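Local coordinates for protein AggB (Escherichia coli, PDB 4PHX) that forms the minor subunit of aggregative adherence fimbriae type I and probably helps enteroaggregative bacteria adhere to host surfaces, at residues 50-55 and 62-67; 36-41 and 77-82; 69-74 and 82-87. One frame throughout, in Å; residues are numbered along the deposited sequence.

All three contacts belong to one Ig-like beta sandwich, completed by donor-strand complementation. Interaction 1 is a hairpin of one sheet; interactions 2 and 3 belong to the facing sheet, where they share Val82. Their centres are about 11 Å apart, against about 14 Å between interactions 1 and 2 and about 20 Å between interactions 1 and 3, which flank the chain's centre from opposite sides. Interaction 1 is also nested within the chain loop closed by interaction 2. Among the contacts that join the two sheets are a probable hydrogen bond, Tyr50 OH to Ile39 N at 3.1 Å, and the packing of Ile66 O 3.4 Å from Val82 CG1.

Interaction 1 of 3, residues 50-55 and 62-67; sequences YIVQNN and LKVKIG
Tyr50 and Val64 exchange two backbone hydrogen bonds in an antiparallel beta hairpin at one edge, within this chain, of a sheet of the Ig-like sandwich. Both are 2.7 Å long, Tyr50 N to Val64 O and Val64 N to Tyr50 O, and the first is nearly straight at 172°. The next hydrogen-bonded pair, Val52 with Leu62, is less even: Val52 N lies 2.7 Å from Leu62 O, whereas Leu62 N to Val52 O stretches to 3.2 Å. Between them Ile51 and Lys63 form a non-hydrogen-bonded pair, and the Lys63 CA hydrogen makes an additional contact with Tyr50 O.

Tyr50, Val52, Leu62 and Val64 share one face of the sheet, turned to strands 34-39 and 107-117, with Val52 and Val64 both on Phe110. Val52 CG2 meets Val64 CG2 at 3.9 Å, and Ile66 CG2 touches the rim of the Tyr50 ring, 3.7 Å from Tyr50 CE2 and near the ring plane. On the other face Ile51 and Lys63 run side by side. Bends at chi3 (60°) and chi4 (75°) fold the lysine back, bringing NZ to hydrogen-bond Asn44 OD1 while Lys63 CG rests 3.5 Å from Ile51 CD1.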
loop_
_atom_site.group_PDB
_atom_site.type_symbol
_atom_site.label_atom_id
_atom_site.label_comp_id
_atom_site.label_asym_id
_atom_site.label_seq_id
_atom_site.Cartn_x
_atom_site.Cartn_y
_atom_site.Cartn_z
ATOM N N TYR B 50 -10.073 -19.652 9.362
ATOM C CA TYR B 50 -11.257 -20.467 9.188
ATOM C C TYR B 50 -12.183 -19.911 8.124
ATOM O O TYR B 50 -12.096 -18.741 7.771
ATOM C CB TYR B 50 -12.034 -20.508 10.508
ATOM C CG TYR B 50 -11.241 -20.933 11.722
ATOM C CD1 TYR B 50 -11.261 -22.260 12.163
ATOM C CD2 TYR B 50 -10.505 -20.003 12.458
ATOM C CE1 TYR B 50 -10.550 -22.652 13.296
ATOM C CE2 TYR B 50 -9.794 -20.379 13.567
ATOM C CZ TYR B 50 -9.814 -21.703 13.986
ATOM O OH TYR B 50 -9.109 -22.070 15.100
ATOM N N ILE B 51 -13.099 -20.753 7.654
ATOM C CA ILE B 51 -14.204 -20.319 6.806
ATOM C C ILE B 51 -15.514 -20.574 7.534
ATOM O O ILE B 51 -15.729 -21.661 8.058
ATOM C CB ILE B 51 -14.237 -21.109 5.481
ATOM C CG1 ILE B 51 -13.016 -20.779 4.621
ATOM C CG2 ILE B 51 -15.527 -20.827 4.729
ATOM C CD1 ILE B 51 -13.300 -19.741 3.557
ATOM N N VAL B 52 -16.406 -19.599 7.550
ATOM C CA VAL B 52 -17.662 -19.768 8.266
ATOM C C VAL B 52 -18.869 -19.643 7.349
ATOM O O VAL B 52 -18.964 -18.701 6.567
ATOM C CB VAL B 52 -17.799 -18.722 9.396
ATOM C CG1 VAL B 52 -19.139 -18.856 10.097
ATOM C CG2 VAL B 52 -16.668 -18.870 10.378
ATOM N N GLN B 53 -19.803 -20.580 7.486
ATOM C CA GLN B 53 -21.007 -20.638 6.667
ATOM C C GLN B 53 -22.044 -19.615 7.079
ATOM O O GLN B 53 -22.343 -19.464 8.261
ATOM C CB GLN B 53 -21.656 -22.029 6.760
ATOM C CG GLN B 53 -20.949 -23.114 5.973
ATOM C CD GLN B 53 -20.820 -22.771 4.494
ATOM O OE1 GLN B 53 -19.817 -22.195 4.067
ATOM N NE2 GLN B 53 -21.835 -23.130 3.706
ATOM N N ASN B 54 -22.601 -18.929 6.090
ATOM C CA ASN B 54 -23.833 -18.183 6.272
ATOM C C ASN B 54 -24.954 -19.189 6.455
ATOM O O ASN B 54 -24.830 -20.347 6.062
ATOM C CB ASN B 54 -24.107 -17.341 5.029
ATOM C CG ASN B 54 -25.300 -16.414 5.186
ATOM O OD1 ASN B 54 -26.278 -16.728 5.869
ATOM N ND2 ASN B 54 -25.220 -15.253 4.543
ATOM N N ASN B 55 -26.053 -18.753 7.049
ATOM C CA ASN B 55 -27.248 -19.581 7.078
ATOM C C ASN B 55 -28.047 -19.408 5.792
ATOM O O ASN B 55 -29.041 -18.676 5.756
ATOM C CB ASN B 55 -28.096 -19.265 8.302
ATOM C CG ASN B 55 -27.322 -19.427 9.586
ATOM O OD1 ASN B 55 -27.096 -18.459 10.309
ATOM N ND2 ASN B 55 -26.896 -20.654 9.875
ATOM N N LEU B 62 -17.555 -16.397 4.851
ATOM C CA LEU B 62 -16.567 -15.530 5.465
ATOM C C LEU B 62 -15.323 -16.315 5.815
ATOM O O LEU B 62 -15.406 -17.354 6.459
ATOM C CB LEU B 62 -17.126 -14.878 6.712
ATOM C CG LEU B 62 -18.066 -13.736 6.374
ATOM C CD1 LEU B 62 -18.623 -13.110 7.647
ATOM C CD2 LEU B 62 -17.319 -12.713 5.519
ATOM N N LYS B 63 -14.175 -15.833 5.363
ATOM C CA LYS B 63 -12.903 -16.326 5.850
ATOM C C LYS B 63 -12.580 -15.451 7.040
ATOM O O LYS B 63 -12.495 -14.226 6.929
ATOM C CB LYS B 63 -11.783 -16.160 4.812
ATOM C CG LYS B 63 -12.161 -16.435 3.366
ATOM C CD LYS B 63 -10.959 -16.287 2.421
ATOM C CE LYS B 63 -9.804 -17.251 2.748
ATOM N NZ LYS B 63 -10.081 -18.668 2.336
ATOM N N VAL B 64 -12.393 -16.069 8.190
ATOM C CA VAL B 64 -12.074 -15.300 9.363
ATOM C C VAL B 64 -10.801 -15.839 9.980
ATOM O O VAL B 64 -10.352 -16.940 9.644
ATOM C CB VAL B 64 -13.220 -15.352 10.366
ATOM C CG1 VAL B 64 -14.488 -14.825 9.719
ATOM C CG2 VAL B 64 -13.408 -16.792 10.899
ATOM N N LYS B 65 -10.205 -15.045 10.863
ATOM C CA LYS B 65 -9.041 -15.489 11.618
ATOM C C LYS B 65 -9.175 -15.043 13.068
ATOM O O LYS B 65 -9.846 -14.058 13.379
ATOM C CB LYS B 65 -7.728 -14.966 11.008
ATOM C CG LYS B 65 -7.613 -13.445 10.951
ATOM C CD LYS B 65 -6.236 -12.976 10.432
ATOM C CE LYS B 65 -6.122 -11.458 10.403
ATOM N NZ LYS B 65 -4.817 -11.008 9.804
ATOM N N ILE B 66 -8.526 -15.781 13.956
ATOM C CA ILE B 66 -8.666 -15.510 15.370
ATOM C C ILE B 66 -7.326 -15.269 16.053
ATOM O O ILE B 66 -6.326 -15.900 15.751
ATOM C CB ILE B 66 -9.433 -16.647 16.076
ATOM C CG1 ILE B 66 -9.858 -16.214 17.480
ATOM C CG2 ILE B 66 -8.585 -17.926 16.094
ATOM C CD1 ILE B 66 -10.779 -17.212 18.202
ATOM N N GLY B 67 -7.331 -14.346 16.998
ATOM C CA GLY B 67 -6.158 -14.088 17.809
ATOM C C GLY B 67 -5.892 -12.600 17.868
ATOM O O GLY B 67 -6.639 -11.865 18.499
#

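Interaction 2 of 3, residues 36-41 and 77-82; sequences HIWINA and EGQRGV
Ile37 O is approached by two successive residues of the other segment: it accepts a hydrogen bond from Val82 N at 2.8 Å and a CA-H...O contact from Gly81 CA at 3.2 Å. The return bond, Ile37 N to Val82 O, measures 2.9 Å and is nearly straight, which makes Ile37 and Val82 an antiparallel hydrogen-bonded pair. Their side chains lie on one face of the sheet, where Ile37 CG1 and Val82 CG2 meet at 3.5 Å, and Ile66 of strand 61-67 packs against Ile37.

On the N-terminal side of Gly81 the contact passes to flat groups. The Gln79 amide stacks over one face of the Trp38 indole with the two planes only 6° apart, and Gln79 CD sits 3.4 Å from Trp38 CE2. Gln79 CG adds a CH-pi contact, 3.4 Å from the centroid of the six-membered ring. A bend at chi2 (63°) lays the amide along the indole, and a hydrogen bond of 2.8 Å from Gln79 NE2 to a lone pair of Arg80 O fixes its rotation. Trp38 CZ3 in turn lies over the middle of the His36 ring, 3.3 Å above its plane, so imidazole, indole and amide follow one another in contact. Strand 82-85 is thus joined to strand 34-39 just after the chain turns a corner at Gly81, an antiparallel strand pairing within one sheet of an Ig-like beta sandwich.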
loop_
_atom_site.group_PDB
_atom_site.type_symbol
_atom_site.label_atom_id
_atom_site.label_comp_id
_atom_site.label_asym_id
_atom_site.label_seq_id
_atom_site.Cartn_x
_atom_site.Cartn_y
_atom_site.Cartn_z
ATOM N N HIS B 36 -5.231 -20.271 25.296
ATOM C CA HIS B 36 -5.288 -21.220 24.207
ATOM C C HIS B 36 -6.710 -21.098 23.714
ATOM O O HIS B 36 -7.638 -21.412 24.466
ATOM C CB HIS B 36 -5.110 -22.551 24.907
ATOM C CG HIS B 36 -5.180 -23.751 24.031
ATOM N ND1 HIS B 36 -5.576 -24.977 24.515
ATOM C CD2 HIS B 36 -4.855 -23.939 22.732
ATOM C CE1 HIS B 36 -5.505 -25.871 23.546
ATOM N NE2 HIS B 36 -5.077 -25.266 22.453
ATOM N N ILE B 37 -6.908 -20.612 22.494
ATOM C CA ILE B 37 -8.260 -20.509 21.930
ATOM C C ILE B 37 -8.320 -20.998 20.502
ATOM O O ILE B 37 -7.303 -21.039 19.823
ATOM C CB ILE B 37 -8.803 -19.050 21.923
ATOM C CG1 ILE B 37 -7.943 -18.159 21.040
ATOM C CG2 ILE B 37 -8.879 -18.485 23.310
ATOM C CD1 ILE B 37 -8.115 -16.656 21.315
ATOM N N TRP B 38 -9.518 -21.340 20.033
ATOM C CA TRP B 38 -9.712 -21.656 18.628
ATOM C C TRP B 38 -11.165 -21.469 18.253
ATOM O O TRP B 38 -12.013 -21.283 19.134
ATOM C CB TRP B 38 -9.244 -23.079 18.297
ATOM C CG TRP B 38 -9.919 -24.150 19.081
ATOM C CD1 TRP B 38 -10.985 -24.914 18.684
ATOM C CD2 TRP B 38 -9.581 -24.596 20.406
ATOM N NE1 TRP B 38 -11.326 -25.801 19.679
ATOM C CE2 TRP B 38 -10.481 -25.625 20.745
ATOM C CE3 TRP B 38 -8.611 -24.217 21.337
ATOM C CZ2 TRP B 38 -10.432 -26.286 21.965
ATOM C CZ3 TRP B 38 -8.560 -24.873 22.552
ATOM C CH2 TRP B 38 -9.466 -25.896 22.861
ATOM N N ILE B 39 -11.462 -21.496 16.956
ATOM C CA ILE B 39 -12.854 -21.479 16.538
ATOM C C ILE B 39 -13.259 -22.879 16.124
ATOM O O ILE B 39 -12.480 -23.570 15.459
ATOM C CB ILE B 39 -13.077 -20.565 15.344
ATOM C CG1 ILE B 39 -12.704 -19.118 15.700
ATOM C CG2 ILE B 39 -14.533 -20.706 14.820
ATOM C CD1 ILE B 39 -13.001 -18.139 14.600
ATOM N N ASN B 40 -14.465 -23.310 16.491
ATOM C CA ASN B 40 -14.965 -24.606 15.984
ATOM C C ASN B 40 -15.639 -24.487 14.625
ATOM O O ASN B 40 -16.860 -24.355 14.523
ATOM C CB ASN B 40 -15.907 -25.272 16.969
ATOM C CG ASN B 40 -15.297 -25.409 18.323
ATOM O OD1 ASN B 40 -14.321 -26.132 18.503
ATOM N ND2 ASN B 40 -15.856 -24.701 19.289
ATOM N N ALA B 41 -14.821 -24.500 13.585
ATOM C CA ALA B 41 -15.302 -24.389 12.220
ATOM C C ALA B 41 -14.218 -24.968 11.329
ATOM O O ALA B 41 -13.099 -25.204 11.787
ATOM C CB ALA B 41 -15.566 -22.959 11.882
ATOM N N GLU B 77 -1.356 -30.665 22.141
ATOM C CA GLU B 77 -1.984 -31.929 22.581
ATOM C C GLU B 77 -3.290 -32.455 21.931
ATOM O O GLU B 77 -4.207 -32.839 22.674
ATOM C CB GLU B 77 -2.235 -31.894 24.099
ATOM C CG GLU B 77 -1.011 -31.871 24.985
ATOM C CD GLU B 77 -1.381 -31.537 26.421
ATOM O OE1 GLU B 77 -2.545 -31.805 26.798
ATOM O OE2 GLU B 77 -0.530 -31.001 27.161
ATOM N N GLY B 78 -3.441 -32.469 20.605
ATOM C CA GLY B 78 -2.728 -31.650 19.652
ATOM C C GLY B 78 -3.846 -30.797 19.085
ATOM O O GLY B 78 -4.272 -30.966 17.934
ATOM N N GLN B 79 -4.356 -29.907 19.934
ATOM C CA GLN B 79 -5.421 -28.983 19.558
ATOM C C GLN B 79 -4.838 -27.777 18.832
ATOM O O GLN B 79 -3.997 -27.067 19.386
ATOM C CB GLN B 79 -6.180 -28.514 20.806
ATOM C CG GLN B 79 -7.238 -27.460 20.510
ATOM C CD GLN B 79 -8.342 -27.988 19.595
ATOM O OE1 GLN B 79 -9.010 -28.975 19.920
ATOM N NE2 GLN B 79 -8.536 -27.333 18.453
ATOM N N ARG B 80 -5.272 -27.561 17.596
ATOM C CA ARG B 80 -4.860 -26.393 16.824
ATOM C C ARG B 80 -5.612 -25.161 17.337
ATOM O O ARG B 80 -6.787 -25.253 17.694
ATOM C CB ARG B 80 -5.143 -26.598 15.328
ATOM C CG ARG B 80 -4.411 -27.785 14.666
ATOM C CD ARG B 80 -4.913 -28.044 13.223
ATOM N NE ARG B 80 -6.231 -28.681 13.205
ATOM C CZ ARG B 80 -7.031 -28.755 12.143
ATOM N NH1 ARG B 80 -6.669 -28.226 10.982
ATOM N NH2 ARG B 80 -8.209 -29.358 12.248
ATOM N N GLY B 81 -4.928 -24.020 17.390
ATOM C CA GLY B 81 -5.530 -22.774 17.835
ATOM C C GLY B 81 -4.481 -21.690 17.913
ATOM O O GLY B 81 -3.403 -21.835 17.357
ATOM N N VAL B 82 -4.776 -20.594 18.594
ATOM C CA VAL B 82 -3.741 -19.600 18.834
ATOM C C VAL B 82 -3.532 -19.488 20.340
ATOM O O VAL B 82 -4.445 -19.771 21.108
ATOM C CB VAL B 82 -4.037 -18.230 18.172
ATOM C CG1 VAL B 82 -4.203 -18.390 16.656
ATOM C CG2 VAL B 82 -5.278 -17.608 18.763
#

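Interaction 3 of 3, residues 69-74 and 82-87; sequences GGWSSS and VYRQGE
Arg84 reaches across to Gly69, where NH1 donates a hydrogen bond to Gly69 O of 2.8 Å and 168°, the oxygen lying close to the guanidinium plane. On its way it crosses Trp71 at about a right angle. The guanidinium forms a cation-pi contact over the indole face, with Arg84 CZ 4.7 Å from the centroid of the five-membered ring and the two planes 61° apart. Nearer the backbone, Arg84 CB makes a CH-pi contact 4.1 Å from the six-membered ring's centroid. The arginine spans both rings because its chain is extended, with CG opposite the backbone N (chi1 179°).

The indole is held in turn by a hydrogen bond from Trp71 NE1 to Ile92 O and by Phe35 and Phe93 from the two sheets. The backbones are fixed by a hydrogen-bonded antiparallel pair: Tyr83 N lies 2.6 Å from Ser72 O, and Ser72 N lies 2.8 Å from Tyr83 O. Val82, opposite Ser73, sets CG2 4.0 Å from Trp71 CE3, while Ser74 OG packs 3.4 Å from Tyr83 CB and makes a weak hydrogen bond to Gly81 O. Farther out, Ser73 and Ser74 pair in parallel with a strand of the second subunit, so the sheet continues across that interface. Within this contact the positive charge of Arg84 is met by the Gly69 carbonyl dipole and the Trp71 face, which probably stabilise it.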
loop_
_atom_site.group_PDB
_atom_site.type_symbol
_atom_site.label_atom_id
_atom_site.label_comp_id
_atom_site.label_asym_id
_atom_site.label_seq_id
_atom_site.Cartn_x
_atom_site.Cartn_y
_atom_site.Cartn_z
ATOM N N GLY B 69 -2.913 -9.257 18.209
ATOM C CA GLY B 69 -1.746 -8.861 18.987
ATOM C C GLY B 69 -1.363 -9.744 20.168
ATOM O O GLY B 69 -2.045 -9.762 21.189
ATOM N N GLY B 70 -0.269 -10.482 20.014
ATOM C CA GLY B 70 0.265 -11.288 21.084
ATOM C C GLY B 70 -0.238 -12.718 21.099
ATOM O O GLY B 70 -0.033 -13.427 22.084
ATOM N N TRP B 71 -0.892 -13.143 20.019
ATOM C CA TRP B 71 -1.402 -14.508 19.896
ATOM C C TRP B 71 -0.596 -15.186 18.799
ATOM O O TRP B 71 -0.528 -14.693 17.680
ATOM C CB TRP B 71 -2.911 -14.526 19.550
ATOM C CG TRP B 71 -3.867 -13.947 20.616
ATOM C CD1 TRP B 71 -4.354 -12.669 20.679
ATOM C CD2 TRP B 71 -4.436 -14.639 21.739
ATOM N NE1 TRP B 71 -5.180 -12.523 21.764
ATOM C CE2 TRP B 71 -5.235 -13.711 22.442
ATOM C CE3 TRP B 71 -4.333 -15.950 22.228
ATOM C CZ2 TRP B 71 -5.935 -14.056 23.605
ATOM C CZ3 TRP B 71 -5.013 -16.282 23.386
ATOM C CH2 TRP B 71 -5.815 -15.342 24.055
ATOM N N SER B 72 0.030 -16.311 19.117
ATOM C CA SER B 72 0.777 -17.074 18.128
ATOM C C SER B 72 -0.008 -18.335 17.815
ATOM O O SER B 72 -0.684 -18.880 18.697
ATOM C CB SER B 72 2.174 -17.437 18.651
ATOM O OG SER B 72 2.866 -16.281 19.085
ATOM N N SER B 73 0.082 -18.787 16.562
ATOM C CA SER B 73 -0.604 -19.989 16.121
ATOM C C SER B 73 -0.075 -21.166 16.925
ATOM O O SER B 73 1.120 -21.217 17.213
ATOM C CB SER B 73 -0.359 -20.210 14.633
ATOM O OG SER B 73 -0.883 -19.149 13.857
ATOM N N SER B 74 -0.933 -22.112 17.294
ATOM C CA SER B 74 -0.472 -23.197 18.173
ATOM C C SER B 74 -1.043 -24.606 17.929
ATOM O O SER B 74 -2.068 -24.781 17.267
ATOM C CB SER B 74 -0.625 -22.805 19.660
ATOM O OG SER B 74 -1.977 -22.589 20.005
ATOM N N VAL B 82 -4.776 -20.594 18.594
ATOM C CA VAL B 82 -3.741 -19.600 18.834
ATOM C C VAL B 82 -3.532 -19.488 20.340
ATOM O O VAL B 82 -4.445 -19.771 21.108
ATOM C CB VAL B 82 -4.037 -18.230 18.172
ATOM C CG1 VAL B 82 -4.203 -18.390 16.656
ATOM C CG2 VAL B 82 -5.278 -17.608 18.763
ATOM N N TYR B 83 -2.324 -19.102 20.743
ATOM C CA TYR B 83 -1.896 -19.182 22.134
ATOM C C TYR B 83 -1.160 -17.911 22.567
ATOM O O TYR B 83 -0.770 -17.088 21.734
ATOM C CB TYR B 83 -0.993 -20.411 22.360
ATOM C CG TYR B 83 0.402 -20.076 22.872
ATOM C CD1 TYR B 83 0.707 -20.157 24.228
ATOM C CD2 TYR B 83 1.407 -19.668 22.004
ATOM C CE1 TYR B 83 1.966 -19.832 24.704
ATOM C CE2 TYR B 83 2.681 -19.352 22.479
ATOM C CZ TYR B 83 2.950 -19.434 23.828
ATOM O OH TYR B 83 4.208 -19.111 24.303
ATOM N N ARG B 84 -0.971 -17.784 23.876
ATOM C CA ARG B 84 -0.367 -16.623 24.502
ATOM C C ARG B 84 0.116 -17.047 25.898
ATOM O O ARG B 84 -0.639 -17.671 26.654
ATOM C CB ARG B 84 -1.445 -15.572 24.627
ATOM C CG ARG B 84 -1.029 -14.322 25.253
ATOM C CD ARG B 84 -2.228 -13.433 25.417
ATOM N NE ARG B 84 -1.792 -12.047 25.489
ATOM C CZ ARG B 84 -1.836 -11.205 24.462
ATOM N NH1 ARG B 84 -2.333 -11.603 23.291
ATOM N NH2 ARG B 84 -1.410 -9.957 24.615
ATOM N N GLN B 85 1.372 -16.747 26.230
ATOM C CA GLN B 85 1.908 -17.057 27.556
ATOM C C GLN B 85 1.394 -16.012 28.503
ATOM O O GLN B 85 1.007 -14.929 28.065
ATOM C CB GLN B 85 3.442 -17.041 27.562
ATOM C CG GLN B 85 4.113 -17.393 28.911
ATOM C CD GLN B 85 4.531 -18.858 29.015
ATOM O OE1 GLN B 85 5.307 -19.359 28.194
ATOM N NE2 GLN B 85 4.015 -19.553 30.030
ATOM N N GLY B 86 1.372 -16.327 29.796
ATOM C CA GLY B 86 1.025 -15.330 30.787
ATOM C C GLY B 86 0.283 -15.880 31.982
ATOM O O GLY B 86 -0.515 -16.813 31.864
ATOM N N GLU B 87 0.536 -15.286 33.141
ATOM C CA GLU B 87 -0.164 -15.687 34.357
ATOM C C GLU B 87 -1.294 -14.735 34.670
ATOM O O GLU B 87 -2.025 -14.942 35.637
ATOM C CB GLU B 87 0.787 -15.739 35.553
ATOM C CG GLU B 87 1.950 -16.698 35.382
ATOM C CD GLU B 87 2.957 -16.569 36.510
ATOM O OE1 GLU B 87 4.129 -16.945 36.299
ATOM O OE2 GLU B 87 2.570 -16.092 37.604
#